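Local coordinates for protein E3 homolog (Yaba-like disease virus, PDB 1SFU), which binds left-handed Z-form nucleic acid through this N-terminal Zalpha domain and probably blocks host antiviral responses set off by double-stranded RNA, at residues L50-V59 with P66-N74; E12-E20 with S34-N42. All blocks are in the same frame, centred on the assembly; numbering follows the deposited sequence.

Contact 1. Residues L50-V59 with P66-N74; sequences LYKLQKEDTV and PPKWFKNYN. With nucleotides of chain A.
The ring of Tyr-51 is held between protein and DNA, with the edge of Trp-69 against one face and the base of DG5 of chain A against the other. This Tyr-Trp pair joins the recognition helix of the Zalpha winged helix-turn-helix domain to the wing. Tyr-51 is the member that touches the DNA, and Trp-69 stands behind it. The stack is T-shaped. The ring centroids of Tyr-51 and Trp-69 (six-membered ring) lie 4.7 Å apart, with planes at 86°. CH2 of Trp-69 sits over the middle of the tyrosine ring. On the opposite face, C8 of DG5 lies over the ring centre, 3.6 Å from Tyr-51 CE1, which fits recognition of the exposed C8 side of a syn guanine. The hydroxyl fixes the ring further: Tyr-51 OH donates to OP1 of DC4 of chain A at 2.6 Å, in the plane of the ring. Pro-67 lies beside the same phosphate, its CG 3.6 Å from DC4 OP1. Pro-66, which follows a cis peptide bond, lies along the sugar-phosphate of DG3 of chain A.

The indole is itself wedged in place. Leu-50 has CG beside its backbone N (chi1 -79°), and CD1 rests over the five-membered ring of Trp-69, 3.7 Å from its centroid. Val-59 closes the CE3 edge of the indole, and Met-61 also touches Trp-69. Trp-69 thus links the hydrophobic core to the DNA-binding tyrosine.

Behind the aromatic pair the helix ends in a Schellman motif, with Asp-57 as the positive-phi residue. The chain then enters the sheet. Val-59 and Lys-71 form an antiparallel non-hydrogen-bonded pair. Next to it, Asn-72 N donates to Thr-58 O at 2.8 Å, nearly straight at 163° but from above the carbonyl plane.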
loop_
_atom_site.group_PDB
_atom_site.type_symbol
_atom_site.label_atom_id
_atom_site.label_comp_id
_atom_site.label_asym_id
_atom_site.label_seq_id
_atom_site.Cartn_x
_atom_site.Cartn_y
_atom_site.Cartn_z
ATOM N N LEU C 50 13.946 -4.867 0.766
ATOM C CA LEU C 50 13.820 -5.896 1.790
ATOM C C LEU C 50 12.909 -7.033 1.345
ATOM O O LEU C 50 13.235 -8.200 1.542
ATOM C CB LEU C 50 13.294 -5.297 3.094
ATOM C CG LEU C 50 14.304 -4.549 3.959
ATOM C CD1 LEU C 50 13.580 -3.872 5.115
ATOM C CD2 LEU C 50 15.353 -5.518 4.483
ATOM N N TYR C 51 11.772 -6.704 0.740
ATOM C CA TYR C 51 10.869 -7.756 0.290
ATOM C C TYR C 51 11.427 -8.509 -0.914
ATOM O O TYR C 51 11.169 -9.696 -1.070
ATOM C CB TYR C 51 9.472 -7.192 -0.005
ATOM C CG TYR C 51 8.714 -6.871 1.265
ATOM C CD1 TYR C 51 8.706 -5.582 1.800
ATOM C CD2 TYR C 51 8.059 -7.877 1.965
ATOM C CE1 TYR C 51 8.056 -5.309 3.018
ATOM C CE2 TYR C 51 7.412 -7.624 3.173
ATOM C CZ TYR C 51 7.412 -6.344 3.696
ATOM O OH TYR C 51 6.780 -6.118 4.903
ATOM N N LYS C 52 12.194 -7.825 -1.755
ATOM C CA LYS C 52 12.811 -8.476 -2.913
ATOM C C LYS C 52 13.891 -9.424 -2.384
ATOM O O LYS C 52 14.062 -10.542 -2.871
ATOM C CB LYS C 52 13.449 -7.438 -3.843
ATOM C CG LYS C 52 12.468 -6.546 -4.599
ATOM C CD LYS C 52 13.208 -5.389 -5.289
ATOM C CE LYS C 52 12.278 -4.470 -6.070
ATOM N NZ LYS C 52 11.750 -5.120 -7.302
ATOM N N LEU C 53 14.606 -8.969 -1.365
ATOM C CA LEU C 53 15.662 -9.758 -0.762
ATOM C C LEU C 53 15.087 -11.001 -0.079
ATOM O O LEU C 53 15.728 -12.055 -0.051
ATOM C CB LEU C 53 16.423 -8.900 0.244
ATOM C CG LEU C 53 17.753 -9.419 0.780
ATOM C CD1 LEU C 53 18.752 -9.612 -0.365
ATOM C CD2 LEU C 53 18.290 -8.413 1.793
ATOM N N GLN C 54 13.877 -10.892 0.467
ATOM C CA GLN C 54 13.271 -12.050 1.120
ATOM C C GLN C 54 12.954 -13.099 0.063
ATOM O O GLN C 54 13.031 -14.297 0.324
ATOM C CB GLN C 54 11.993 -11.669 1.877
ATOM C CG GLN C 54 11.319 -12.865 2.537
ATOM C CD GLN C 54 10.164 -12.485 3.436
ATOM O OE1 GLN C 54 9.254 -11.759 3.027
ATOM N NE2 GLN C 54 10.184 -12.987 4.669
ATOM N N LYS C 55 12.600 -12.641 -1.134
ATOM C CA LYS C 55 12.294 -13.557 -2.223
ATOM C C LYS C 55 13.535 -14.362 -2.584
ATOM O O LYS C 55 13.434 -15.486 -3.079
ATOM C CB LYS C 55 11.786 -12.788 -3.440
ATOM C CG LYS C 55 10.409 -12.178 -3.221
ATOM C CD LYS C 55 9.870 -11.505 -4.474
ATOM C CE LYS C 55 8.430 -11.051 -4.257
ATOM N NZ LYS C 55 7.854 -10.386 -5.462
ATOM N N GLU C 56 14.708 -13.796 -2.322
ATOM C CA GLU C 56 15.954 -14.487 -2.618
ATOM C C GLU C 56 16.470 -15.261 -1.404
ATOM O O GLU C 56 17.573 -15.806 -1.428
ATOM C CB GLU C 56 17.010 -13.491 -3.099
ATOM C CG GLU C 56 16.591 -12.726 -4.337
ATOM C CD GLU C 56 17.684 -11.821 -4.861
ATOM O OE1 GLU C 56 17.443 -11.122 -5.865
ATOM O OE2 GLU C 56 18.785 -11.810 -4.272
ATOM N N ASP C 57 15.661 -15.299 -0.346
ATOM C CA ASP C 57 15.996 -16.021 0.876
ATOM C C ASP C 57 17.183 -15.513 1.689
ATOM O O ASP C 57 17.680 -16.220 2.568
ATOM C CB ASP C 57 16.215 -17.496 0.553
ATOM C CG ASP C 57 15.020 -18.117 -0.133
ATOM O OD1 ASP C 57 13.887 -17.933 0.364
ATOM O OD2 ASP C 57 15.213 -18.792 -1.164
ATOM N N THR C 58 17.637 -14.298 1.415
ATOM C CA THR C 58 18.762 -13.740 2.158
ATOM C C THR C 58 18.281 -13.210 3.509
ATOM O O THR C 58 19.018 -13.218 4.494
ATOM C CB THR C 58 19.419 -12.587 1.380
ATOM O OG1 THR C 58 19.860 -13.071 0.109
ATOM C CG2 THR C 58 20.603 -12.024 2.148
ATOM N N VAL C 59 17.032 -12.758 3.547
ATOM C CA VAL C 59 16.453 -12.214 4.770
ATOM C C VAL C 59 15.082 -12.838 5.025
ATOM O O VAL C 59 14.434 -13.331 4.105
ATOM C CB VAL C 59 16.301 -10.675 4.660
ATOM C CG1 VAL C 59 15.221 -10.335 3.632
ATOM C CG2 VAL C 59 15.969 -10.074 6.020
ATOM N N PRO C 66 6.524 -2.724 13.919
ATOM C CA PRO C 66 6.561 -3.086 12.496
ATOM C C PRO C 66 7.291 -4.410 12.238
ATOM O O PRO C 66 7.807 -5.041 13.161
ATOM C CB PRO C 66 7.290 -1.901 11.871
ATOM C CG PRO C 66 8.332 -1.619 12.892
ATOM C CD PRO C 66 7.551 -1.707 14.215
ATOM N N PRO C 67 7.345 -4.848 10.972
ATOM C CA PRO C 67 8.034 -6.112 10.688
ATOM C C PRO C 67 9.509 -6.095 11.074
ATOM O O PRO C 67 10.190 -5.080 10.931
ATOM C CB PRO C 67 7.843 -6.280 9.184
ATOM C CG PRO C 67 6.501 -5.596 8.942
ATOM C CD PRO C 67 6.632 -4.350 9.781
ATOM N N LYS C 68 9.990 -7.226 11.577
ATOM C CA LYS C 68 11.390 -7.373 11.957
ATOM C C LYS C 68 12.062 -8.195 10.862
ATOM O O LYS C 68 11.469 -9.128 10.322
ATOM C CB LYS C 68 11.494 -8.078 13.311
ATOM C CG LYS C 68 10.927 -7.241 14.452
ATOM C CD LYS C 68 10.740 -8.038 15.743
ATOM C CE LYS C 68 10.104 -7.160 16.822
ATOM N NZ LYS C 68 9.596 -7.908 18.006
ATOM N N TRP C 69 13.291 -7.838 10.523
ATOM C CA TRP C 69 14.008 -8.536 9.471
ATOM C C TRP C 69 15.265 -9.241 9.979
ATOM O O TRP C 69 16.156 -8.606 10.564
ATOM C CB TRP C 69 14.353 -7.544 8.356
ATOM C CG TRP C 69 13.128 -6.925 7.742
ATOM C CD1 TRP C 69 12.398 -5.881 8.234
ATOM C CD2 TRP C 69 12.459 -7.353 6.547
ATOM N NE1 TRP C 69 11.313 -5.631 7.420
ATOM C CE2 TRP C 69 11.328 -6.523 6.378
ATOM C CE3 TRP C 69 12.705 -8.359 5.603
ATOM C CZ2 TRP C 69 10.441 -6.669 5.303
ATOM C CZ3 TRP C 69 11.824 -8.504 4.529
ATOM C CH2 TRP C 69 10.707 -7.663 4.391
ATOM N N PHE C 70 15.309 -10.555 9.753
ATOM C CA PHE C 70 16.423 -11.411 10.171
ATOM C C PHE C 70 17.238 -11.911 8.981
ATOM O O PHE C 70 16.699 -12.128 7.891
ATOM C CB PHE C 70 15.917 -12.665 10.903
ATOM C CG PHE C 70 15.173 -12.390 12.171
ATOM C CD1 PHE C 70 13.882 -11.868 12.143
ATOM C CD2 PHE C 70 15.751 -12.684 13.406
ATOM C CE1 PHE C 70 13.175 -11.643 13.325
ATOM C CE2 PHE C 70 15.049 -12.461 14.596
ATOM C CZ PHE C 70 13.760 -11.940 14.551
ATOM N N LYS C 71 18.533 -12.108 9.199
ATOM C CA LYS C 71 19.396 -12.646 8.157
ATOM C C LYS C 71 19.053 -14.135 8.097
ATOM O O LYS C 71 18.805 -14.745 9.129
ATOM C CB LYS C 71 20.868 -12.478 8.540
ATOM C CG LYS C 71 21.830 -13.167 7.585
ATOM C CD LYS C 71 23.290 -12.962 7.984
ATOM C CE LYS C 71 23.585 -13.542 9.359
ATOM N NZ LYS C 71 25.024 -13.407 9.720
ATOM N N ASN C 72 19.015 -14.714 6.903
ATOM C CA ASN C 72 18.706 -16.138 6.775
ATOM C C ASN C 72 19.733 -16.889 7.626
ATOM O O ASN C 72 20.932 -16.713 7.429
ATOM C CB ASN C 72 18.826 -16.571 5.311
ATOM C CG ASN C 72 18.257 -17.956 5.060
ATOM O OD1 ASN C 72 17.232 -18.109 4.393
ATOM N ND2 ASN C 72 18.917 -18.971 5.601
ATOM N N TYR C 73 19.276 -17.713 8.569
ATOM C CA TYR C 73 20.206 -18.435 9.435
ATOM C C TYR C 73 21.142 -19.415 8.725
ATOM O O TYR C 73 22.128 -19.860 9.312
ATOM C CB TYR C 73 19.465 -19.152 10.575
ATOM C CG TYR C 73 18.342 -20.066 10.154
ATOM C CD1 TYR C 73 18.574 -21.173 9.345
ATOM C CD2 TYR C 73 17.036 -19.827 10.579
ATOM C CE1 TYR C 73 17.533 -22.017 8.967
ATOM C CE2 TYR C 73 15.991 -20.661 10.212
ATOM C CZ TYR C 73 16.240 -21.751 9.404
ATOM O OH TYR C 73 15.194 -22.559 9.021
ATOM N N ASN C 74 20.841 -19.749 7.473
ATOM C CA ASN C 74 21.703 -20.648 6.713
ATOM C C ASN C 74 23.000 -19.908 6.397
ATOM O O ASN C 74 23.982 -20.511 5.968
ATOM C CB ASN C 74 21.028 -21.087 5.411
ATOM C CG ASN C 74 19.816 -21.975 5.649
ATOM O OD1 ASN C 74 19.854 -22.890 6.474
ATOM N ND2 ASN C 74 18.738 -21.717 4.917
ATOM P P DG A 5 6.309 1.121 1.804
ATOM O OP1 DG A 5 7.104 1.181 3.050
ATOM O OP2 DG A 5 6.228 2.311 0.917
ATOM O "O5'" DG A 5 6.862 -0.099 0.946
ATOM C "C5'" DG A 5 6.205 -0.474 -0.259
ATOM C "C4'" DG A 5 6.814 -1.734 -0.829
ATOM O "O4'" DG A 5 6.692 -2.797 0.141
ATOM C "C3'" DG A 5 6.102 -2.229 -2.079
ATOM O "O3'" DG A 5 6.884 -1.864 -3.219
ATOM C "C2'" DG A 5 6.228 -3.742 -1.980
ATOM C "C1'" DG A 5 6.399 -4.027 -0.496
ATOM N N9 DG A 5 5.237 -4.601 0.177
ATOM C C8 DG A 5 5.216 -5.752 0.926
ATOM N N7 DG A 5 4.048 -6.000 1.455
ATOM C C5 DG A 5 3.242 -4.956 1.022
ATOM C C6 DG A 5 1.872 -4.685 1.290
ATOM O O6 DG A 5 1.085 -5.330 2.001
ATOM N N1 DG A 5 1.443 -3.526 0.646
ATOM C C2 DG A 5 2.234 -2.724 -0.141
ATOM N N2 DG A 5 1.631 -1.641 -0.666
ATOM N N3 DG A 5 3.517 -2.961 -0.391
ATOM C C4 DG A 5 3.951 -4.088 0.218
ATOM P P DC A 4 5.628 -2.741 6.043
ATOM O OP1 DC A 4 6.737 -3.712 5.840
ATOM O OP2 DC A 4 5.943 -1.329 6.340
ATOM O "O5'" DC A 4 4.635 -2.778 4.798
ATOM C "C5'" DC A 4 5.121 -2.800 3.463
ATOM C "C4'" DC A 4 4.467 -1.705 2.651
ATOM O "O4'" DC A 4 3.039 -1.945 2.549
ATOM C "C3'" DC A 4 4.624 -0.297 3.232
ATOM O "O3'" DC A 4 4.822 0.654 2.178
ATOM C "C2'" DC A 4 3.274 -0.031 3.872
ATOM C "C1'" DC A 4 2.338 -0.764 2.929
ATOM N N1 DC A 4 1.071 -1.163 3.555
ATOM C C2 DC A 4 -0.061 -0.393 3.316
ATOM O O2 DC A 4 0.044 0.594 2.580
ATOM N N3 DC A 4 -1.240 -0.738 3.893
ATOM C C4 DC A 4 -1.303 -1.810 4.686
ATOM N N4 DC A 4 -2.490 -2.116 5.245
ATOM C C5 DC A 4 -0.159 -2.621 4.946
ATOM C C6 DC A 4 0.998 -2.264 4.365
ATOM P P DG A 3 4.617 1.364 10.833
ATOM O OP1 DG A 3 4.816 1.445 12.301
ATOM O OP2 DG A 3 5.656 1.871 9.913
ATOM O "O5'" DG A 3 4.275 -0.154 10.494
ATOM C "C5'" DG A 3 4.254 -0.599 9.144
ATOM C "C4'" DG A 3 3.839 -2.048 9.073
ATOM O "O4'" DG A 3 2.595 -2.212 9.778
ATOM C "C3'" DG A 3 3.576 -2.520 7.652
ATOM O "O3'" DG A 3 4.717 -3.283 7.246
ATOM C "C2'" DG A 3 2.444 -3.523 7.812
ATOM C "C1'" DG A 3 1.757 -3.141 9.118
ATOM N N9 DG A 3 0.432 -2.532 9.008
ATOM C C8 DG A 3 -0.724 -2.991 9.595
ATOM N N7 DG A 3 -1.758 -2.233 9.354
ATOM C C5 DG A 3 -1.260 -1.210 8.558
ATOM C C6 DG A 3 -1.920 -0.089 7.995
ATOM O O6 DG A 3 -3.112 0.229 8.098
ATOM N N1 DG A 3 -1.047 0.702 7.254
ATOM C C2 DG A 3 0.288 0.445 7.078
ATOM N N2 DG A 3 0.961 1.325 6.320
ATOM N N3 DG A 3 0.920 -0.602 7.602
ATOM C C4 DG A 3 0.088 -1.383 8.323
#

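Contact 2. Residues E12-E20 with S34-N42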
loop_
_atom_site.group_PDB
_atom_site.type_symbol
_atom_site.label_atom_id
_atom_site.label_comp_id
_atom_site.label_asym_id
_atom_site.label_seq_id
_atom_site.Cartn_x
_atom_site.Cartn_y
_atom_site.Cartn_z
ATOM N N GLU C 12 21.714 -0.311 -6.433
ATOM C CA GLU C 12 22.689 0.118 -5.445
ATOM C C GLU C 12 22.056 0.128 -4.058
ATOM O O GLU C 12 22.735 -0.057 -3.048
ATOM C CB GLU C 12 23.232 1.500 -5.811
ATOM C CG GLU C 12 24.444 1.918 -4.995
ATOM C CD GLU C 12 24.067 2.651 -3.728
ATOM O OE1 GLU C 12 24.961 2.881 -2.885
ATOM O OE2 GLU C 12 22.876 3.009 -3.584
ATOM N N ILE C 13 20.746 0.339 -4.017
ATOM C CA ILE C 13 20.020 0.355 -2.753
ATOM C C ILE C 13 19.938 -1.097 -2.302
ATOM O O ILE C 13 20.229 -1.427 -1.151
ATOM C CB ILE C 13 18.595 0.902 -2.938
ATOM C CG1 ILE C 13 18.620 2.100 -3.894
ATOM C CG2 ILE C 13 18.026 1.311 -1.586
ATOM C CD1 ILE C 13 17.244 2.565 -4.341
ATOM N N PHE C 14 19.543 -1.957 -3.232
ATOM C CA PHE C 14 19.440 -3.385 -2.974
ATOM C C PHE C 14 20.768 -3.875 -2.393
ATOM O O PHE C 14 20.796 -4.573 -1.384
ATOM C CB PHE C 14 19.146 -4.118 -4.282
ATOM C CG PHE C 14 19.081 -5.611 -4.145
ATOM C CD1 PHE C 14 17.901 -6.241 -3.753
ATOM C CD2 PHE C 14 20.205 -6.395 -4.404
ATOM C CE1 PHE C 14 17.842 -7.630 -3.622
ATOM C CE2 PHE C 14 20.154 -7.777 -4.275
ATOM C CZ PHE C 14 18.968 -8.396 -3.883
ATOM N N SER C 15 21.871 -3.500 -3.037
ATOM C CA SER C 15 23.194 -3.910 -2.578
ATOM C C SER C 15 23.517 -3.368 -1.185
ATOM O O SER C 15 24.092 -4.072 -0.358
ATOM C CB SER C 15 24.264 -3.451 -3.578
ATOM O OG SER C 15 24.007 -3.985 -4.870
ATOM N N LEU C 16 23.155 -2.117 -0.921
ATOM C CA LEU C 16 23.427 -1.537 0.388
ATOM C C LEU C 16 22.642 -2.272 1.472
ATOM O O LEU C 16 23.165 -2.547 2.551
ATOM C CB LEU C 16 23.051 -0.054 0.414
ATOM C CG LEU C 16 23.873 0.909 -0.441
ATOM C CD1 LEU C 16 23.188 2.271 -0.475
ATOM C CD2 LEU C 16 25.283 1.015 0.127
ATOM N N VAL C 17 21.383 -2.588 1.183
ATOM C CA VAL C 17 20.551 -3.281 2.162
ATOM C C VAL C 17 21.036 -4.708 2.410
ATOM O O VAL C 17 21.086 -5.166 3.555
ATOM C CB VAL C 17 19.069 -3.329 1.711
ATOM C CG1 VAL C 17 18.225 -4.027 2.768
ATOM C CG2 VAL C 17 18.555 -1.929 1.470
ATOM N N LYS C 18 21.384 -5.414 1.339
ATOM C CA LYS C 18 21.852 -6.788 1.483
ATOM C C LYS C 18 23.111 -6.827 2.345
ATOM O O LYS C 18 23.242 -7.661 3.246
ATOM C CB LYS C 18 22.125 -7.405 0.109
ATOM C CG LYS C 18 22.589 -8.861 0.162
ATOM C CD LYS C 18 22.618 -9.471 -1.236
ATOM C CE LYS C 18 23.208 -10.874 -1.229
ATOM N NZ LYS C 18 23.224 -11.459 -2.609
ATOM N N LYS C 19 24.031 -5.907 2.078
ATOM C CA LYS C 19 25.270 -5.845 2.839
ATOM C C LYS C 19 24.958 -5.625 4.317
ATOM O O LYS C 19 25.567 -6.245 5.181
ATOM C CB LYS C 19 26.152 -4.714 2.308
ATOM C CG LYS C 19 27.622 -4.864 2.643
ATOM C CD LYS C 19 28.476 -3.878 1.848
ATOM C CE LYS C 19 29.957 -4.207 1.977
ATOM N NZ LYS C 19 30.253 -5.580 1.464
ATOM N N GLU C 20 23.991 -4.759 4.607
ATOM C CA GLU C 20 23.620 -4.476 5.990
ATOM C C GLU C 20 23.035 -5.683 6.715
ATOM O O GLU C 20 23.429 -5.986 7.841
ATOM C CB GLU C 20 22.608 -3.327 6.054
ATOM C CG GLU C 20 23.172 -1.966 5.700
ATOM C CD GLU C 20 24.247 -1.511 6.666
ATOM O OE1 GLU C 20 23.938 -1.304 7.861
ATOM O OE2 GLU C 20 25.405 -1.365 6.223
ATOM N N SER C 34 14.980 1.550 10.970
ATOM C CA SER C 34 16.374 1.612 11.393
ATOM C C SER C 34 17.293 1.676 10.177
ATOM O O SER C 34 18.195 2.517 10.109
ATOM C CB SER C 34 16.734 0.393 12.236
ATOM O OG SER C 34 18.103 0.434 12.595
ATOM N N LEU C 35 17.059 0.788 9.216
ATOM C CA LEU C 35 17.867 0.755 8.007
ATOM C C LEU C 35 17.768 2.073 7.256
ATOM O O LEU C 35 18.774 2.612 6.793
ATOM C CB LEU C 35 17.422 -0.395 7.104
ATOM C CG LEU C 35 17.812 -1.790 7.590
ATOM C CD1 LEU C 35 17.200 -2.841 6.670
ATOM C CD2 LEU C 35 19.331 -1.916 7.606
ATOM N N SER C 36 16.551 2.588 7.127
ATOM C CA SER C 36 16.338 3.856 6.440
ATOM C C SER C 36 17.154 4.945 7.121
ATOM O O SER C 36 17.700 5.834 6.470
ATOM C CB SER C 36 14.861 4.247 6.488
ATOM O OG SER C 36 14.697 5.615 6.156
ATOM N N ASN C 37 17.229 4.857 8.443
ATOM C CA ASN C 37 17.954 5.826 9.248
ATOM C C ASN C 37 19.466 5.783 9.016
ATOM O O ASN C 37 20.119 6.827 8.963
ATOM C CB ASN C 37 17.628 5.587 10.723
ATOM C CG ASN C 37 18.224 6.633 11.633
ATOM O OD1 ASN C 37 18.330 7.802 11.274
ATOM N ND2 ASN C 37 18.597 6.223 12.832
ATOM N N ARG C 38 20.017 4.581 8.863
ATOM C CA ARG C 38 21.453 4.426 8.648
ATOM C C ARG C 38 21.872 4.773 7.227
ATOM O O ARG C 38 22.735 5.622 7.013
ATOM C CB ARG C 38 21.897 2.994 8.952
ATOM C CG ARG C 38 21.640 2.526 10.374
ATOM C CD ARG C 38 22.367 1.209 10.637
ATOM N NE ARG C 38 21.789 0.449 11.746
ATOM C CZ ARG C 38 21.683 0.892 12.996
ATOM N NH1 ARG C 38 22.114 2.106 13.318
ATOM N NH2 ARG C 38 21.143 0.117 13.929
ATOM N N LEU C 39 21.258 4.108 6.259
ATOM C CA LEU C 39 21.586 4.329 4.859
ATOM C C LEU C 39 21.060 5.661 4.335
ATOM O O LEU C 39 21.225 5.977 3.159
ATOM C CB LEU C 39 21.038 3.178 4.008
ATOM C CG LEU C 39 21.583 1.772 4.294
ATOM C CD1 LEU C 39 21.208 1.340 5.694
ATOM C CD2 LEU C 39 21.012 0.792 3.287
ATOM N N LYS C 40 20.435 6.442 5.213
ATOM C CA LYS C 40 19.876 7.740 4.833
ATOM C C LYS C 40 19.061 7.615 3.553
ATOM O O LYS C 40 19.227 8.395 2.616
ATOM C CB LYS C 40 20.995 8.763 4.632
ATOM C CG LYS C 40 21.761 9.092 5.896
ATOM C CD LYS C 40 20.890 9.841 6.887
ATOM C CE LYS C 40 21.626 10.092 8.194
ATOM N NZ LYS C 40 21.935 8.813 8.890
ATOM N N ILE C 41 18.184 6.620 3.523
ATOM C CA ILE C 41 17.336 6.372 2.363
ATOM C C ILE C 41 15.880 6.299 2.808
ATOM O O ILE C 41 15.594 5.948 3.952
ATOM C CB ILE C 41 17.732 5.045 1.675
ATOM C CG1 ILE C 41 19.158 5.158 1.127
ATOM C CG2 ILE C 41 16.746 4.711 0.564
ATOM C CD1 ILE C 41 19.673 3.892 0.467
ATOM N N ASN C 42 14.962 6.642 1.910
ATOM C CA ASN C 42 13.539 6.604 2.232
ATOM C C ASN C 42 13.116 5.197 2.642
ATOM O O ASN C 42 13.521 4.211 2.024
ATOM C CB ASN C 42 12.712 7.067 1.028
ATOM C CG ASN C 42 12.917 8.538 0.715
ATOM O OD1 ASN C 42 12.411 9.053 -0.286
ATOM N ND2 ASN C 42 13.662 9.228 1.577
#
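Leu-39 fills the middle of this contact, its two methyl groups reaching different residues of helix 12-20. The contact joins the first helix of the winged helix-turn-helix domain to the end of helix 32-38 and the turn before the recognition helix. The two short helical segments are steeply inclined, at 114°, with axes 11.3 Å apart.

Apolar contacts do most of the work. CD2 of Leu-39 comes 3.6 Å from CB of Leu-16 and also meets CG2 of Val-17, the side chains of Leu-39 and Val-17 crossing at about a right angle. Ile-41 adds a second patch. Its CG1 lies beside the backbone N (chi1 -64°), and CD1 at the end of that branch meets CG2 of Ile-13 at 3.7 Å. The same methyl also faces CD1 of Leu-16. At the other end Val-17 CG1 packs on Leu-35 CD1 at 4.2 Å.

Glu-20 contributes mainly through its aliphatic part. CB faces Leu-35 CD2, and CG lies 3.8 Å from Leu-39 CD1. The chain bends at chi2 (-63°), which brings the carboxylate toward Arg-38. OE1 stays 4.8 Å from Arg-38 NE, too far for a salt bridge, so any attraction is probably only long-range.

No hydrogen bond crosses between the segments; within 34-42 two bonds shape the turn. Lys-40 NZ donates to Asn-37 O at 2.7 Å, and Ile-41 N bonds back to Ser-36 O. Lys-40 has positive phi where the chain leaves the helix.

Helix 43-55 follows directly. It packs on both partners, with Gln-49 against Phe-14 and Ile-46 against Leu-35, completing the three-helix core beside the sheet.

How the contacts relate
Helix 43-55 joins the two contacts. Its Leu-50, which carries the indole in contact 1, turns its other methyl to contact 2: CD2 lies 3.7 Å from Val-17 CG1 and 3.9 Å from Leu-35 CD1. A second junction is made where Leu-53 CD1 meets Phe-14 CZ at 3.7 Å. The centres of the contacts are 13 Å apart, on opposite sides of the chain's centre. Contact 1 touches the Z-DNA directly, whereas the nearest atom of contact 2 is about 7 Å from it. Along the chain they come in series. The two grip different parts of one helix-turn-helix: contact 2 holds the turn before helix 43-55, contact 1 the C-terminal half of that helix.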